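Local structure of GlcNAc Inducible Gene 2, GIG2 (Candida albicans, 6AKZ) at residues A[130-135]-A[171-176]; A[204-209]-A[227-232]. The protein binds a ferric ion in a cupin-like fold and is probably an oxygenase of the DUF1479 family, its gene being induced by N-acetylglucosamine. One frame throughout, in Å; residues are numbered along the deposited sequence.

Contact 1. Residues A[130-135]-A[171-176]; sequences VFWSKP and QLVYGD
Phe131 and Trp132 each hold CG beside the backbone N and anti to the carbonyl carbon (chi1 -59° and -47°), and this shared choice carries both rings from the turn at 130-135 to the backbone of 173-176. The phenyl ring meets a peptide: Phe131 CD1 lies 3.5 Å from Asp176 C, and the amide N of Asp176 lies in the plane of the ring, at its edge. The indole uses its six-membered end, where Gly175 brings up its bare CA obliquely, 3.6 Å from Trp132 CH2. Farther round the rim, Trp132 CZ3 reaches Val173 CG1 at 3.9 Å, the methyl lying at the ring edge near its plane. Phe131 CB lies over one face of the indole, toward its rim, so the neighbouring residue of the same segment packs on it. The contact is thus aromatic packing on a loop backbone, and the indole is tethered through NE1 to the carbonyl O of Ile396. The CB of Asp176 points away from 130-135, and its side chain is about 9 Å from the ferric ion. Helix 382-394 flanks Trp132 through Thr388 and Ala391, Arg140 of helix 134-140 touches Trp132 and Val173, and 171-176 leads from strand 170-171 into strand 178-181 of the main sheet.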
loop_
_atom_site.group_PDB
_atom_site.type_symbol
_atom_site.label_atom_id
_atom_site.label_comp_id
_atom_site.label_asym_id
_atom_site.label_seq_id
_atom_site.Cartn_x
_atom_site.Cartn_y
_atom_site.Cartn_z
ATOM N N VAL A 130 -1.062 13.511 -13.700
ATOM C CA VAL A 130 -1.397 14.745 -13.085
ATOM C C VAL A 130 -1.317 14.449 -11.569
ATOM O O VAL A 130 -1.927 13.487 -11.038
ATOM C CB VAL A 130 -2.748 15.307 -13.551
ATOM C CG1 VAL A 130 -3.950 14.394 -13.245
ATOM C CG2 VAL A 130 -3.008 16.638 -12.892
ATOM N N PHE A 131 -0.576 15.287 -10.865
ATOM C CA PHE A 131 -0.343 15.097 -9.424
ATOM C C PHE A 131 -0.891 16.179 -8.499
ATOM O O PHE A 131 -1.389 15.830 -7.392
ATOM C CB PHE A 131 1.152 14.914 -9.226
ATOM C CG PHE A 131 1.703 13.737 -9.979
ATOM C CD1 PHE A 131 1.560 12.450 -9.501
ATOM C CD2 PHE A 131 2.280 13.911 -11.259
ATOM C CE1 PHE A 131 2.098 11.373 -10.177
ATOM C CE2 PHE A 131 2.795 12.829 -11.975
ATOM C CZ PHE A 131 2.699 11.542 -11.429
ATOM N N TRP A 132 -0.804 17.476 -8.896
ATOM C CA TRP A 132 -1.051 18.611 -8.014
ATOM C C TRP A 132 -2.254 19.503 -8.403
ATOM O O TRP A 132 -2.371 20.662 -7.957
ATOM C CB TRP A 132 0.261 19.459 -7.814
ATOM C CG TRP A 132 1.533 18.678 -7.498
ATOM C CD1 TRP A 132 2.677 18.606 -8.245
ATOM C CD2 TRP A 132 1.730 17.762 -6.406
ATOM N NE1 TRP A 132 3.597 17.728 -7.680
ATOM C CE2 TRP A 132 3.031 17.192 -6.551
ATOM C CE3 TRP A 132 0.954 17.400 -5.307
ATOM C CZ2 TRP A 132 3.555 16.295 -5.645
ATOM C CZ3 TRP A 132 1.498 16.445 -4.396
ATOM C CH2 TRP A 132 2.776 15.939 -4.567
ATOM N N SER A 133 -3.140 18.977 -9.250
ATOM C CA SER A 133 -4.277 19.775 -9.715
ATOM C C SER A 133 -5.163 20.206 -8.574
ATOM O O SER A 133 -5.175 19.577 -7.487
ATOM C CB SER A 133 -5.102 18.932 -10.738
ATOM O OG SER A 133 -5.789 17.859 -10.118
ATOM N N LYS A 134 -5.962 21.259 -8.789
ATOM C CA LYS A 134 -6.872 21.696 -7.779
ATOM C C LYS A 134 -7.830 20.585 -7.263
ATOM O O LYS A 134 -8.079 20.483 -6.047
ATOM C CB LYS A 134 -7.689 22.899 -8.278
ATOM C CG LYS A 134 -8.678 23.456 -7.232
ATOM C CD LYS A 134 -9.716 24.322 -7.940
ATOM C CE LYS A 134 -10.145 25.524 -7.113
ATOM N NZ LYS A 134 -11.562 25.454 -6.630
ATOM N N PRO A 135 -8.417 19.780 -8.201
ATOM C CA PRO A 135 -9.311 18.766 -7.637
ATOM C C PRO A 135 -8.583 17.760 -6.724
ATOM O O PRO A 135 -9.189 17.292 -5.731
ATOM C CB PRO A 135 -9.935 18.076 -8.857
ATOM C CG PRO A 135 -9.471 18.876 -10.075
ATOM C CD PRO A 135 -8.494 19.876 -9.673
ATOM N N GLN A 171 -0.967 12.524 8.629
ATOM C CA GLN A 171 -1.000 12.067 7.239
ATOM C C GLN A 171 -0.112 12.940 6.385
ATOM O O GLN A 171 -0.269 14.126 6.396
ATOM C CB GLN A 171 -2.437 12.133 6.732
ATOM C CG GLN A 171 -2.672 11.917 5.274
ATOM C CD GLN A 171 -2.336 10.527 4.759
ATOM O OE1 GLN A 171 -2.000 9.583 5.511
ATOM N NE2 GLN A 171 -2.548 10.360 3.482
ATOM N N LEU A 172 0.774 12.353 5.640
ATOM C CA LEU A 172 1.562 13.058 4.594
ATOM C C LEU A 172 0.947 12.749 3.230
ATOM O O LEU A 172 0.368 11.689 2.990
ATOM C CB LEU A 172 3.007 12.574 4.568
ATOM C CG LEU A 172 3.761 12.780 5.870
ATOM C CD1 LEU A 172 5.198 12.400 5.688
ATOM C CD2 LEU A 172 3.588 14.182 6.449
ATOM N N VAL A 173 1.177 13.654 2.297
ATOM C CA VAL A 173 0.847 13.427 0.930
ATOM C C VAL A 173 2.018 12.827 0.154
ATOM O O VAL A 173 3.113 13.462 -0.032
ATOM C CB VAL A 173 0.350 14.693 0.226
ATOM C CG1 VAL A 173 0.161 14.490 -1.308
ATOM C CG2 VAL A 173 -0.941 15.220 0.884
ATOM N N TYR A 174 1.732 11.639 -0.376
ATOM C CA TYR A 174 2.524 11.056 -1.454
ATOM C C TYR A 174 1.754 11.385 -2.737
ATOM O O TYR A 174 0.641 10.939 -2.903
ATOM C CB TYR A 174 2.711 9.574 -1.247
ATOM C CG TYR A 174 3.300 8.873 -2.420
ATOM C CD1 TYR A 174 4.654 9.029 -2.744
ATOM C CD2 TYR A 174 2.521 8.067 -3.217
ATOM C CE1 TYR A 174 5.225 8.355 -3.827
ATOM C CE2 TYR A 174 3.085 7.387 -4.326
ATOM C CZ TYR A 174 4.418 7.532 -4.621
ATOM O OH TYR A 174 4.948 6.872 -5.707
ATOM N N GLY A 175 2.376 12.158 -3.638
ATOM C CA GLY A 175 1.694 12.528 -4.898
ATOM C C GLY A 175 1.463 11.324 -5.758
ATOM O O GLY A 175 2.380 10.539 -6.023
ATOM N N ASP A 176 0.230 11.143 -6.199
ATOM C CA ASP A 176 -0.098 10.064 -7.095
ATOM C C ASP A 176 -1.061 10.553 -8.146
ATOM O O ASP A 176 -1.590 11.687 -8.078
ATOM C CB ASP A 176 -0.652 8.861 -6.317
ATOM C CG ASP A 176 -0.264 7.503 -6.916
ATOM O OD1 ASP A 176 0.082 7.414 -8.072
ATOM O OD2 ASP A 176 -0.348 6.476 -6.215
#

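Contact 2. Residues A[204-209]-A[227-232]; sequences IMYSEV and DERTYS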
loop_
_atom_site.group_PDB
_atom_site.type_symbol
_atom_site.label_atom_id
_atom_site.label_comp_id
_atom_site.label_asym_id
_atom_site.label_seq_id
_atom_site.Cartn_x
_atom_site.Cartn_y
_atom_site.Cartn_z
ATOM N N ILE A 204 16.756 -6.582 6.437
ATOM C CA ILE A 204 16.704 -6.999 7.817
ATOM C C ILE A 204 15.442 -6.582 8.587
ATOM O O ILE A 204 14.777 -7.421 9.180
ATOM C CB ILE A 204 17.928 -6.500 8.622
ATOM C CG1 ILE A 204 19.231 -7.089 8.056
ATOM C CG2 ILE A 204 17.776 -6.855 10.110
ATOM C CD1 ILE A 204 19.269 -8.575 7.933
ATOM N N MET A 205 15.156 -5.282 8.604
ATOM C CA MET A 205 14.032 -4.772 9.374
ATOM C C MET A 205 12.713 -5.193 8.703
ATOM O O MET A 205 11.822 -5.618 9.412
ATOM C CB MET A 205 14.116 -3.251 9.533
ATOM C CG MET A 205 15.281 -2.841 10.423
ATOM S SD MET A 205 15.263 -3.620 12.047
ATOM C CE MET A 205 13.668 -3.205 12.715
ATOM N N TYR A 206 12.680 -5.195 7.367
ATOM C CA TYR A 206 11.455 -5.629 6.650
ATOM C C TYR A 206 11.142 -7.053 6.996
ATOM O O TYR A 206 10.013 -7.389 7.367
ATOM C CB TYR A 206 11.565 -5.421 5.163
ATOM C CG TYR A 206 10.300 -5.057 4.434
ATOM C CD1 TYR A 206 9.025 -5.365 4.957
ATOM C CD2 TYR A 206 10.391 -4.517 3.173
ATOM C CE1 TYR A 206 7.888 -5.048 4.208
ATOM C CE2 TYR A 206 9.247 -4.237 2.408
ATOM C CZ TYR A 206 8.020 -4.522 2.941
ATOM O OH TYR A 206 6.862 -4.239 2.217
ATOM N N SER A 207 12.138 -7.955 6.926
ATOM C CA SER A 207 11.886 -9.319 7.303
ATOM C C SER A 207 11.518 -9.580 8.732
ATOM O O SER A 207 10.704 -10.522 9.014
ATOM C CB SER A 207 13.127 -10.200 6.869
ATOM O OG SER A 207 14.193 -10.010 7.781
ATOM N N GLU A 208 11.950 -8.727 9.662
ATOM C CA GLU A 208 11.537 -8.857 11.029
ATOM C C GLU A 208 10.055 -8.616 11.240
ATOM O O GLU A 208 9.528 -9.111 12.220
ATOM C CB GLU A 208 12.247 -7.897 12.016
ATOM C CG GLU A 208 13.633 -8.287 12.419
ATOM C CD GLU A 208 13.681 -9.516 13.322
ATOM O OE1 GLU A 208 13.260 -9.533 14.545
ATOM O OE2 GLU A 208 14.159 -10.475 12.758
ATOM N N VAL A 209 9.423 -7.815 10.390
ATOM C CA VAL A 209 7.932 -7.678 10.368
ATOM C C VAL A 209 7.234 -9.050 10.390
ATOM O O VAL A 209 6.170 -9.215 10.985
ATOM C CB VAL A 209 7.490 -6.837 9.147
ATOM C CG1 VAL A 209 5.954 -6.778 9.009
ATOM C CG2 VAL A 209 8.094 -5.451 9.224
ATOM N N ASP A 227 6.251 -1.381 14.681
ATOM C CA ASP A 227 7.566 -1.142 15.298
ATOM C C ASP A 227 8.745 -1.413 14.390
ATOM O O ASP A 227 9.660 -0.584 14.304
ATOM C CB ASP A 227 7.709 -1.982 16.575
ATOM C CG ASP A 227 6.688 -1.653 17.644
ATOM O OD1 ASP A 227 5.458 -1.698 17.412
ATOM O OD2 ASP A 227 7.121 -1.395 18.804
ATOM N N GLU A 228 8.749 -2.544 13.706
ATOM C CA GLU A 228 9.848 -2.926 12.843
ATOM C C GLU A 228 9.647 -2.305 11.451
ATOM O O GLU A 228 10.603 -1.824 10.841
ATOM C CB GLU A 228 9.954 -4.459 12.701
ATOM C CG GLU A 228 10.336 -5.158 13.982
ATOM C CD GLU A 228 9.178 -5.326 14.914
ATOM O OE1 GLU A 228 8.009 -5.352 14.460
ATOM O OE2 GLU A 228 9.424 -5.483 16.115
ATOM N N ARG A 229 8.403 -2.309 10.948
ATOM C CA ARG A 229 8.175 -1.788 9.587
ATOM C C ARG A 229 8.551 -0.341 9.337
ATOM O O ARG A 229 8.884 0.037 8.217
ATOM C CB ARG A 229 6.703 -2.031 9.203
ATOM C CG ARG A 229 6.584 -2.235 7.702
ATOM C CD ARG A 229 5.210 -2.716 7.361
ATOM N NE ARG A 229 5.152 -3.048 5.946
ATOM C CZ ARG A 229 4.451 -4.069 5.440
ATOM N NH1 ARG A 229 3.677 -4.846 6.238
ATOM N NH2 ARG A 229 4.489 -4.293 4.152
ATOM N N THR A 230 8.454 0.457 10.415
ATOM C CA THR A 230 8.930 1.864 10.494
ATOM C C THR A 230 10.359 2.023 9.948
ATOM O O THR A 230 10.694 3.053 9.366
ATOM C CB THR A 230 8.687 2.393 11.949
ATOM O OG1 THR A 230 7.255 2.529 12.166
ATOM C CG2 THR A 230 9.289 3.777 12.191
ATOM N N TYR A 231 11.178 0.997 10.100
ATOM C CA TYR A 231 12.563 1.057 9.736
ATOM C C TYR A 231 12.919 0.147 8.539
ATOM O O TYR A 231 14.072 -0.100 8.275
ATOM C CB TYR A 231 13.403 0.652 10.949
ATOM C CG TYR A 231 13.179 1.573 12.106
ATOM C CD1 TYR A 231 13.871 2.791 12.194
ATOM C CD2 TYR A 231 12.261 1.255 13.122
ATOM C CE1 TYR A 231 13.668 3.676 13.259
ATOM C CE2 TYR A 231 12.058 2.142 14.202
ATOM C CZ TYR A 231 12.787 3.366 14.236
ATOM O OH TYR A 231 12.600 4.297 15.276
ATOM N N SER A 232 11.901 -0.376 7.868
ATOM C CA SER A 232 12.119 -1.260 6.747
ATOM C C SER A 232 12.539 -0.406 5.530
ATOM O O SER A 232 12.028 0.659 5.282
ATOM C CB SER A 232 10.849 -2.074 6.427
ATOM O OG SER A 232 9.769 -1.236 5.990
#
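Tyr206 and Arg229 meet at an oblique angle, the phenol ring and the guanidinium plane turned 58° from each other. Tyr206 CE1 sits over one face of the guanidinium, while Arg229 NH2 lies at the edge of the phenol ring and gives its hydroxyl a weak hydrogen bond, NH2 to OH 3.1 Å, bent to 129° at the hydrogen. The arginine chain runs extended from CG to NE, which takes its head group as far as the phenol oxygen. Both polar ends have firmer partners elsewhere: Tyr206 OH bonds to the carbonyl O of Ser195, next to the iron ligand Asp194, and Arg229 NH2 forms a salt bridge with Asp352.

At the root of the phenol, Ser232 CB packs 3.6 Å from Tyr206 CG, with its OG over one ring face. That hydroxyl is turned back to its own segment and donates to Arg229 O at 2.7 Å, approaching within the plane of the carbonyl at one of its lone pairs; the amide of Ser232 reaches the same oxygen. A short helix that begins at 204 here packs on a loop with helical backbone angles at 227-230, in a protein whose family belongs to the cupin clan; the side chain of Tyr206 is about 12 Å from the ferric ion.

Val209 rests its CG2 methyl on the backbone N and the CB of Arg229, with CG2 3.7 Å from that CB. Met205 and Tyr231 instead run alongside each other in the same direction, Met205 CG 4.0 Å from Tyr231 CB. One bend at chi2 (-55°) and another at chi3 fold the thioether round, so that Met205 CE comes 3.8 Å from Glu228 CA. Beyond it the stems of two acids touch, Glu208 CB to Glu228 CG at 3.9 Å, while their carboxylates stay separated.

Overall arrangement
From the N terminus, the chain passes strand 127-128, an outermost strand of the main sheet, and enters contact 1, which closes a loop of 35 residues containing the rest of helix 134-140, helix 143-153 and strand 166-167, and ties the approach to helix 134-140 to the lead-in of strand 178-181. The iron ligands His192 and Asp194 follow. Contact 2 then closes a smaller loop of 17 residues, tying helix 204-208 to the loop between helix 211-214 and strand 256-261. The two loops follow in series, neither nested nor crossed. The centres of contacts 1 and 2 are 27 Å apart, and the nearest atoms of contacts 1 and 2 about 11 Å; the third iron ligand, His355, arrives much later.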